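Local structure of C-domain type II peptide synthetase (Streptomyces globisporus, 4ZNM) at residues A[68-73]-A[166-171]; A[276-281]-A[446-451]; A[349-352]-A[356-359]. The protein is a condensation domain of a type II peptide synthetase, a two-lobed fold of the CoA-dependent acyltransferase clan. One frame throughout, in Å; residues are numbered along the deposited sequence.

The three contacts sit far apart in a single condensation-domain chain. Contact 1, first along the sequence, joins helices 60-73 and 162-180, which lie against strand 137-143 of the six-stranded sheet. Contact 2 pairs helix 268-284 with helix 435-454 on the opposite side of the chain's centre, their contact centres being about 39 Å apart. Contact 3 is nested inside the loop that contact 2 closes: residues 349-352 meet 356-359 just before strand 366-373 enters the five-stranded sheet. Its centre is about 27 Å from that of contact 2 and about 36 Å from that of contact 1. Consistent with the two-lobed condensation fold, contact 1 lies in the N-terminal lobe and contacts 2 and 3 in the C-terminal one.

Contact 1. Residues A[68-73]-A[166-171]; sequences GDVVVR and HVIARD
Ile168 meets Val70 where helix 162-180 passes helix 60-73. Val70 CG2 lies 4.4 Å from Ile168 CG2 and 4.0 Å from Ile168 O, so the valine touches both a side chain and the backbone of the opposing helix. Val70 was modelled in two conformations, and every distance given here to its CG2 holds for one of them. Both side chains also rest on Leu137 of strand 137-143.

Within its own helix Arg170 approaches Asp171 side-on, its NE and NH2 both bonding to Asp171 OD1, the NH2 at 2.9 Å. The oxygen lies close to the guanidinium plane and takes the NH2 on its syn lone pair. Arg170 NH2 has a second carboxylate partner in Asp305. Together with Arg73 the pair forms a salt-bridge network.

The segment axes, 68-73 against 166-171, approach to 10.1 Å at 128° between their N-to-C directions, an oblique helix pair, closer to antiparallel than parallel, that touches strand 137-143 of the six-stranded sheet. This packing belongs to the N-terminal lobe of the condensation fold, where helix 162-180 directly follows the family's HHxxxD signature.

Asp171 spans both kinds of interaction. Its CB lies 3.9 Å from Val70 CG2, while its carboxylate forms a salt bridge with Arg73. With CG anti to the backbone N (chi1 173°) and the chain extended as far as NE, Arg73 spans the gap and places NE 2.8 Å from Asp171 OD2. The N-H comes from above the carboxylate, 66° out of its plane, in a modestly bent bond. The same OD2 bonds to His74 NE2 and accepts from a water, whose oxygen is 2.7 Å away. That water in turn accepts from Arg73 NH2, and weakly from Arg170 NH2.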
loop_
_atom_site.group_PDB
_atom_site.type_symbol
_atom_site.label_atom_id
_atom_site.label_comp_id
_atom_site.label_asym_id
_atom_site.label_seq_id
_atom_site.Cartn_x
_atom_site.Cartn_y
_atom_site.Cartn_z
ATOM N N GLY A 68 3.621 10.362 -21.418
ATOM C CA GLY A 68 4.976 10.865 -21.600
ATOM C C GLY A 68 5.243 12.091 -20.728
ATOM O O GLY A 68 6.258 12.163 -20.043
ATOM N N ASP A 69 4.294 13.016 -20.699
ATOM C CA ASP A 69 4.427 14.276 -19.937
ATOM C C ASP A 69 4.602 13.993 -18.445
ATOM O O ASP A 69 5.394 14.649 -17.762
ATOM C CB ASP A 69 3.188 15.176 -20.097
ATOM C CG ASP A 69 3.036 15.765 -21.490
ATOM O OD1 ASP A 69 4.027 15.756 -22.247
ATOM O OD2 ASP A 69 1.918 16.273 -21.817
ATOM N N VAL A 70 3.859 13.005 -17.947
ATOM C CA VAL A 70 3.811 12.749 -16.516
ATOM C C VAL A 70 5.069 12.017 -16.062
ATOM O O VAL A 70 5.450 12.105 -14.892
ATOM C CB VAL A 70 2.524 11.977 -16.115
ATOM C CG1 VAL A 70 2.613 10.477 -16.415
ATOM C CG2 VAL A 70 2.243 12.176 -14.628
ATOM N N VAL A 71 5.733 11.329 -16.988
ATOM C CA VAL A 71 7.010 10.700 -16.697
ATOM C C VAL A 71 8.120 11.753 -16.720
ATOM O O VAL A 71 9.026 11.715 -15.887
ATOM C CB VAL A 71 7.311 9.568 -17.684
ATOM C CG1 VAL A 71 8.757 9.095 -17.528
ATOM C CG2 VAL A 71 6.332 8.391 -17.424
ATOM N N VAL A 72 8.039 12.707 -17.645
ATOM C CA VAL A 72 9.019 13.785 -17.669
ATOM C C VAL A 72 8.877 14.586 -16.377
ATOM O O VAL A 72 9.860 15.005 -15.799
ATOM C CB VAL A 72 8.861 14.680 -18.863
ATOM C CG1 VAL A 72 9.688 15.941 -18.693
ATOM C CG2 VAL A 72 9.230 13.935 -20.165
ATOM N N ARG A 73 7.638 14.784 -15.944
ATOM C CA ARG A 73 7.332 15.600 -14.768
ATOM C C ARG A 73 7.914 15.069 -13.453
ATOM O O ARG A 73 8.326 15.850 -12.601
ATOM C CB ARG A 73 5.817 15.706 -14.636
ATOM C CG ARG A 73 5.317 16.386 -13.387
ATOM C CD ARG A 73 3.833 16.677 -13.512
ATOM N NE ARG A 73 3.298 17.174 -12.259
ATOM C CZ ARG A 73 3.233 18.456 -11.915
ATOM N NH1 ARG A 73 3.629 19.420 -12.750
ATOM N NH2 ARG A 73 2.743 18.775 -10.724
ATOM N N HIS A 166 -2.362 8.222 -6.806
ATOM C CA HIS A 166 -3.422 9.241 -6.861
ATOM C C HIS A 166 -2.873 10.500 -7.568
ATOM O O HIS A 166 -3.518 11.023 -8.485
ATOM C CB HIS A 166 -3.930 9.538 -5.477
ATOM C CG HIS A 166 -4.816 10.736 -5.405
ATOM N ND1 HIS A 166 -6.188 10.641 -5.293
ATOM C CD2 HIS A 166 -4.530 12.064 -5.434
ATOM C CE1 HIS A 166 -6.709 11.856 -5.252
ATOM N NE2 HIS A 166 -5.725 12.738 -5.341
ATOM N N VAL A 167 -1.665 10.938 -7.202
ATOM C CA VAL A 167 -1.021 12.098 -7.835
ATOM C C VAL A 167 -0.784 11.871 -9.342
ATOM O O VAL A 167 -1.029 12.770 -10.166
ATOM C CB VAL A 167 0.304 12.462 -7.121
ATOM C CG1 VAL A 167 1.088 13.537 -7.916
ATOM C CG2 VAL A 167 0.028 12.992 -5.683
ATOM N N ILE A 168 -0.339 10.675 -9.725
ATOM C CA ILE A 168 -0.028 10.377 -11.120
ATOM C C ILE A 168 -1.287 10.493 -11.995
ATOM O O ILE A 168 -1.250 10.998 -13.123
ATOM C CB ILE A 168 0.584 8.992 -11.239
ATOM C CG1 ILE A 168 1.986 8.981 -10.600
ATOM C CG2 ILE A 168 0.663 8.536 -12.728
ATOM C CD1 ILE A 168 2.545 7.565 -10.400
ATOM N N ALA A 169 -2.390 9.975 -11.473
ATOM C CA ALA A 169 -3.644 9.962 -12.187
ATOM C C ALA A 169 -4.143 11.400 -12.328
ATOM O O ALA A 169 -4.587 11.809 -13.406
ATOM C CB ALA A 169 -4.661 9.083 -11.468
ATOM N N ARG A 170 -4.001 12.185 -11.264
ATOM C CA ARG A 170 -4.492 13.565 -11.292
ATOM C C ARG A 170 -3.690 14.368 -12.292
ATOM O O ARG A 170 -4.254 15.084 -13.139
ATOM C CB ARG A 170 -4.435 14.241 -9.926
ATOM C CG ARG A 170 -4.871 15.713 -10.042
ATOM C CD ARG A 170 -4.274 16.599 -9.061
ATOM N NE ARG A 170 -2.819 16.651 -9.108
ATOM C CZ ARG A 170 -2.118 17.317 -8.201
ATOM N NH1 ARG A 170 -2.777 17.963 -7.254
ATOM N NH2 ARG A 170 -0.783 17.350 -8.224
ATOM N N ASP A 171 -2.375 14.251 -12.200
ATOM C CA ASP A 171 -1.491 14.961 -13.098
ATOM C C ASP A 171 -1.760 14.549 -14.549
ATOM O O ASP A 171 -1.791 15.390 -15.435
ATOM C CB ASP A 171 -0.050 14.672 -12.729
ATOM C CG ASP A 171 0.398 15.375 -11.430
ATOM O OD1 ASP A 171 -0.434 16.044 -10.754
ATOM O OD2 ASP A 171 1.601 15.247 -11.103
HETATM O O HOH W 1 2.166 16.737 -8.932
#

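Contact 2. Residues A[276-281]-A[446-451]; sequences YQVLLH and LDVLEN
Val448 and Val278 make the first of two apolar contacts, methyl against methyl: Val448 CG1 lies 3.9 Å from Val278 CG1 and 4.1 Å from Val278 CB. The second uses the other branch of the same valine, with Val448 CG2 lying 4.0 Å from Leu279 CD1. One side chain therefore sends a methyl to each of two successive residues of helix 268-284. Its first torsion accounts for this split, because CG1 stands anti to the backbone N (chi1 161°) while CG2 stands beside it. Both pairs meet at a slant. Leu279 has its CB bond turned to the flank, and only the CD1 branch reaches across.

No hydrogen bond links the two segments. Their backbones are bonded internally as ordinary helices, for example Leu280 N to Tyr276 O at 2.8 Å and Glu450 N to Leu446 O at 3.0 Å. The contact is therefore dispersion packing between buried aliphatic groups, with the backbones nearest at Leu279 CA and Val448 CA, 6.5 Å apart.

Beyond the two segments, Leu279 packs on Phe441 and Tyr445 of helix 435-454, and Leu449 on Val257 of helix 251-264. Tyr276 also reaches Phe441, stacks with Phe371 of strand 366-373 and meets Trp412 of strand 410-416 edge-to-face, while Leu280 packs on Val291 of strand 288-295; helix 268-284 thus touches helix 435-454, the five-stranded sheet and strand 288-295.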
loop_
_atom_site.group_PDB
_atom_site.type_symbol
_atom_site.label_atom_id
_atom_site.label_comp_id
_atom_site.label_asym_id
_atom_site.label_seq_id
_atom_site.Cartn_x
_atom_site.Cartn_y
_atom_site.Cartn_z
ATOM N N TYR A 276 -7.963 -6.561 14.855
ATOM C CA TYR A 276 -6.888 -7.473 14.398
ATOM C C TYR A 276 -6.101 -8.003 15.598
ATOM O O TYR A 276 -5.733 -9.184 15.668
ATOM C CB TYR A 276 -5.952 -6.768 13.419
ATOM C CG TYR A 276 -4.972 -7.696 12.759
ATOM C CD1 TYR A 276 -5.417 -8.828 12.108
ATOM C CD2 TYR A 276 -3.608 -7.443 12.789
ATOM C CE1 TYR A 276 -4.548 -9.685 11.505
ATOM C CE2 TYR A 276 -2.718 -8.301 12.159
ATOM C CZ TYR A 276 -3.209 -9.411 11.506
ATOM O OH TYR A 276 -2.382 -10.299 10.872
ATOM N N GLN A 277 -5.862 -7.126 16.556
ATOM C CA GLN A 277 -5.147 -7.528 17.758
ATOM C C GLN A 277 -5.940 -8.556 18.526
ATOM O O GLN A 277 -5.379 -9.557 19.029
ATOM C CB GLN A 277 -4.847 -6.322 18.630
ATOM C CG GLN A 277 -3.902 -5.376 17.960
ATOM C CD GLN A 277 -3.429 -4.280 18.864
ATOM O OE1 GLN A 277 -2.404 -4.407 19.532
ATOM N NE2 GLN A 277 -4.159 -3.188 18.882
ATOM N N VAL A 278 -7.245 -8.329 18.618
ATOM C CA VAL A 278 -8.123 -9.286 19.278
ATOM C C VAL A 278 -8.031 -10.627 18.552
ATOM O O VAL A 278 -7.935 -11.679 19.181
ATOM C CB VAL A 278 -9.578 -8.776 19.359
ATOM C CG1 VAL A 278 -10.512 -9.829 19.908
ATOM C CG2 VAL A 278 -9.660 -7.585 20.281
ATOM N N LEU A 279 -8.063 -10.590 17.230
ATOM C CA LEU A 279 -7.960 -11.812 16.439
ATOM C C LEU A 279 -6.641 -12.541 16.711
ATOM O O LEU A 279 -6.645 -13.735 16.911
ATOM C CB LEU A 279 -8.043 -11.511 14.949
ATOM C CG LEU A 279 -7.852 -12.701 13.990
ATOM C CD1 LEU A 279 -9.009 -13.687 14.095
ATOM C CD2 LEU A 279 -7.716 -12.204 12.589
ATOM N N LEU A 280 -5.523 -11.823 16.710
ATOM C CA LEU A 280 -4.235 -12.456 16.976
ATOM C C LEU A 280 -4.114 -12.993 18.398
ATOM O O LEU A 280 -3.484 -14.029 18.628
ATOM C CB LEU A 280 -3.102 -11.483 16.715
ATOM C CG LEU A 280 -2.950 -11.040 15.257
ATOM C CD1 LEU A 280 -1.824 -10.047 15.108
ATOM C CD2 LEU A 280 -2.743 -12.190 14.319
ATOM N N HIS A 281 -4.700 -12.293 19.363
ATOM C CA HIS A 281 -4.759 -12.839 20.700
ATOM C C HIS A 281 -5.506 -14.157 20.708
ATOM O O HIS A 281 -5.059 -15.138 21.319
ATOM C CB HIS A 281 -5.440 -11.888 21.680
ATOM C CG HIS A 281 -5.851 -12.566 22.939
ATOM N ND1 HIS A 281 -4.945 -12.940 23.904
ATOM C CD2 HIS A 281 -7.056 -13.011 23.360
ATOM C CE1 HIS A 281 -5.584 -13.545 24.888
ATOM N NE2 HIS A 281 -6.865 -13.608 24.576
ATOM N N LEU A 446 -13.335 -10.901 9.955
ATOM C CA LEU A 446 -14.579 -10.164 9.732
ATOM C C LEU A 446 -15.594 -10.478 10.829
ATOM O O LEU A 446 -16.393 -9.611 11.238
ATOM C CB LEU A 446 -15.166 -10.468 8.340
ATOM C CG LEU A 446 -14.309 -9.883 7.221
ATOM C CD1 LEU A 446 -14.782 -10.344 5.816
ATOM C CD2 LEU A 446 -14.278 -8.357 7.293
ATOM N N ASP A 447 -15.544 -11.707 11.325
ATOM C CA ASP A 447 -16.422 -12.117 12.422
ATOM C C ASP A 447 -16.010 -11.427 13.742
ATOM O O ASP A 447 -16.862 -10.943 14.485
ATOM C CB ASP A 447 -16.401 -13.653 12.590
ATOM C CG ASP A 447 -17.349 -14.138 13.678
ATOM O OD1 ASP A 447 -18.577 -14.118 13.434
ATOM O OD2 ASP A 447 -16.857 -14.539 14.764
ATOM N N VAL A 448 -14.709 -11.378 14.032
ATOM C CA VAL A 448 -14.233 -10.695 15.248
ATOM C C VAL A 448 -14.691 -9.233 15.213
ATOM O O VAL A 448 -15.262 -8.712 16.189
ATOM C CB VAL A 448 -12.706 -10.795 15.382
ATOM C CG1 VAL A 448 -12.157 -9.741 16.339
ATOM C CG2 VAL A 448 -12.318 -12.173 15.861
ATOM N N LEU A 449 -14.459 -8.586 14.070
ATOM C CA LEU A 449 -14.790 -7.165 13.906
ATOM C C LEU A 449 -16.282 -6.931 14.105
ATOM O O LEU A 449 -16.683 -5.999 14.793
ATOM C CB LEU A 449 -14.355 -6.661 12.520
ATOM C CG LEU A 449 -14.715 -5.239 12.146
ATOM C CD1 LEU A 449 -14.031 -4.268 13.088
ATOM C CD2 LEU A 449 -14.307 -4.953 10.707
ATOM N N GLU A 450 -17.119 -7.776 13.521
ATOM C CA GLU A 450 -18.565 -7.589 13.659
ATOM C C GLU A 450 -19.015 -7.671 15.107
ATOM O O GLU A 450 -19.819 -6.850 15.590
ATOM C CB GLU A 450 -19.312 -8.628 12.845
ATOM C CG GLU A 450 -20.818 -8.422 12.815
ATOM C CD GLU A 450 -21.506 -9.386 11.865
ATOM O OE1 GLU A 450 -20.978 -9.598 10.750
ATOM O OE2 GLU A 450 -22.566 -9.938 12.234
ATOM N N ASN A 451 -18.500 -8.671 15.802
ATOM C CA ASN A 451 -18.898 -8.915 17.178
ATOM C C ASN A 451 -18.347 -7.849 18.118
ATOM O O ASN A 451 -18.991 -7.461 19.081
ATOM C CB ASN A 451 -18.442 -10.302 17.595
ATOM C CG ASN A 451 -19.333 -11.372 17.029
ATOM O OD1 ASN A 451 -20.555 -11.205 16.991
ATOM N ND2 ASN A 451 -18.743 -12.469 16.576
#

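Contact 3. Residues A[349-352]-A[356-359]; sequences RLIP and ELMA
The first torsion of Ile351 (chi1 -179°) sets CG1 opposite the backbone N, and the second turns CD1 toward the loop 356-359, so that the ethyl arm reaches across although the CB bond does not point there. On the other side Met358 holds CG beside its backbone N and bends at chi3 (-69°), which folds the terminal methyl back toward the isoleucine. Met358 CE lies 3.6 Å from Ile351 CD1, and the same CE is 3.6 Å from Ile351 CG1, so the methyl sits against the last bond of the ethyl arm. The two side chains cross at nearly a right angle. Met358 is selenomethionine, yet its methyl rather than its SE atom makes the closest approach.

Leu357 adds a second surface nearer the backbone: its CB is 3.9 Å from Ile351 CD1. Leu357 and Met358 occupy the middle positions of a type I beta turn from Glu356 to Ala359, closed by Ala359 N bonding to Glu356 O at 3.0 Å.

This is local packing in the condensation domain, between the 3-10 residues 351-352 after helix 347-350 and the loop before strand 366-373, where the chain doubles back. Phe347 of that helix touches both Leu357 and Met358. Leu357 also packs on Pro315 of strand 312-319, and its backbone is hydrogen-bonded to Ile225. Both Ile351 and Met358 touch a crystal neighbour, so lattice packing may influence their conformations.

No hydrogen bond or salt bridge crosses between the segments; what holds them directly is hydrophobic, set by the shapes of methyl and methylene groups.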
loop_
_atom_site.group_PDB
_atom_site.type_symbol
_atom_site.label_atom_id
_atom_site.label_comp_id
_atom_site.label_asym_id
_atom_site.label_seq_id
_atom_site.Cartn_x
_atom_site.Cartn_y
_atom_site.Cartn_z
ATOM N N ARG A 349 16.628 3.055 10.360
ATOM C CA ARG A 349 17.380 3.682 11.452
ATOM C C ARG A 349 16.951 3.227 12.854
ATOM O O ARG A 349 17.721 3.300 13.811
ATOM C CB ARG A 349 17.244 5.214 11.369
ATOM C CG ARG A 349 18.017 5.847 10.208
ATOM C CD ARG A 349 19.534 5.632 10.318
ATOM N NE ARG A 349 20.236 6.059 9.104
ATOM C CZ ARG A 349 20.727 7.280 8.900
ATOM N NH1 ARG A 349 21.346 7.562 7.756
ATOM N NH2 ARG A 349 20.594 8.226 9.827
ATOM N N LEU A 350 15.709 2.793 12.979
ATOM C CA LEU A 350 15.203 2.340 14.262
ATOM C C LEU A 350 15.678 0.917 14.569
ATOM O O LEU A 350 16.063 0.627 15.678
ATOM C CB LEU A 350 13.680 2.394 14.279
ATOM C CG LEU A 350 12.963 1.665 15.422
ATOM C CD1 LEU A 350 13.490 2.175 16.747
ATOM C CD2 LEU A 350 11.462 1.837 15.361
ATOM N N ILE A 351 15.646 0.023 13.588
ATOM C CA ILE A 351 15.798 -1.396 13.879
ATOM C C ILE A 351 17.171 -1.741 14.506
ATOM O O ILE A 351 17.246 -2.621 15.351
ATOM C CB ILE A 351 15.527 -2.244 12.617
ATOM C CG1 ILE A 351 15.659 -3.720 12.937
ATOM C CG2 ILE A 351 16.439 -1.868 11.475
ATOM C CD1 ILE A 351 14.535 -4.251 13.745
ATOM N N PRO A 352 18.249 -1.033 14.134
ATOM C CA PRO A 352 19.509 -1.405 14.793
ATOM C C PRO A 352 19.475 -1.127 16.298
ATOM O O PRO A 352 20.270 -1.705 17.026
ATOM C CB PRO A 352 20.560 -0.519 14.096
ATOM C CG PRO A 352 19.884 0.018 12.873
ATOM C CD PRO A 352 18.430 0.121 13.246
ATOM N N GLU A 356 16.492 -7.351 17.753
ATOM C CA GLU A 356 15.843 -8.670 17.774
ATOM C C GLU A 356 14.343 -8.577 17.438
ATOM O O GLU A 356 13.651 -9.590 17.398
ATOM C CB GLU A 356 16.025 -9.357 19.139
ATOM C CG GLU A 356 17.482 -9.582 19.593
ATOM C CD GLU A 356 18.297 -10.469 18.661
ATOM O OE1 GLU A 356 17.706 -11.263 17.905
ATOM O OE2 GLU A 356 19.542 -10.374 18.682
ATOM N N LEU A 357 13.852 -7.367 17.197
ATOM C CA LEU A 357 12.436 -7.140 16.933
ATOM C C LEU A 357 11.841 -8.086 15.874
ATOM O O LEU A 357 10.668 -8.477 15.968
ATOM C CB LEU A 357 12.210 -5.690 16.487
ATOM C CG LEU A 357 10.740 -5.277 16.331
ATOM C CD1 LEU A 357 10.052 -5.249 17.710
ATOM C CD2 LEU A 357 10.636 -3.938 15.645
HETATM N N MSE A 358 12.623 -8.442 14.855
HETATM C CA MSE A 358 12.056 -9.199 13.749
HETATM C C MSE A 358 12.443 -10.662 13.781
HETATM O O MSE A 358 12.314 -11.348 12.773
HETATM C CB MSE A 358 12.504 -8.623 12.406
HETATM C CG MSE A 358 12.009 -7.219 12.060
HETATM SE SE MSE A 358 12.787 -6.736 10.346
HETATM C CE MSE A 358 14.623 -6.606 11.022
ATOM N N ALA A 359 12.923 -11.159 14.907
ATOM C CA ALA A 359 13.435 -12.541 14.935
ATOM C C ALA A 359 12.428 -13.635 14.500
ATOM O O ALA A 359 12.785 -14.805 14.485
ATOM C CB ALA A 359 13.951 -12.854 16.299
#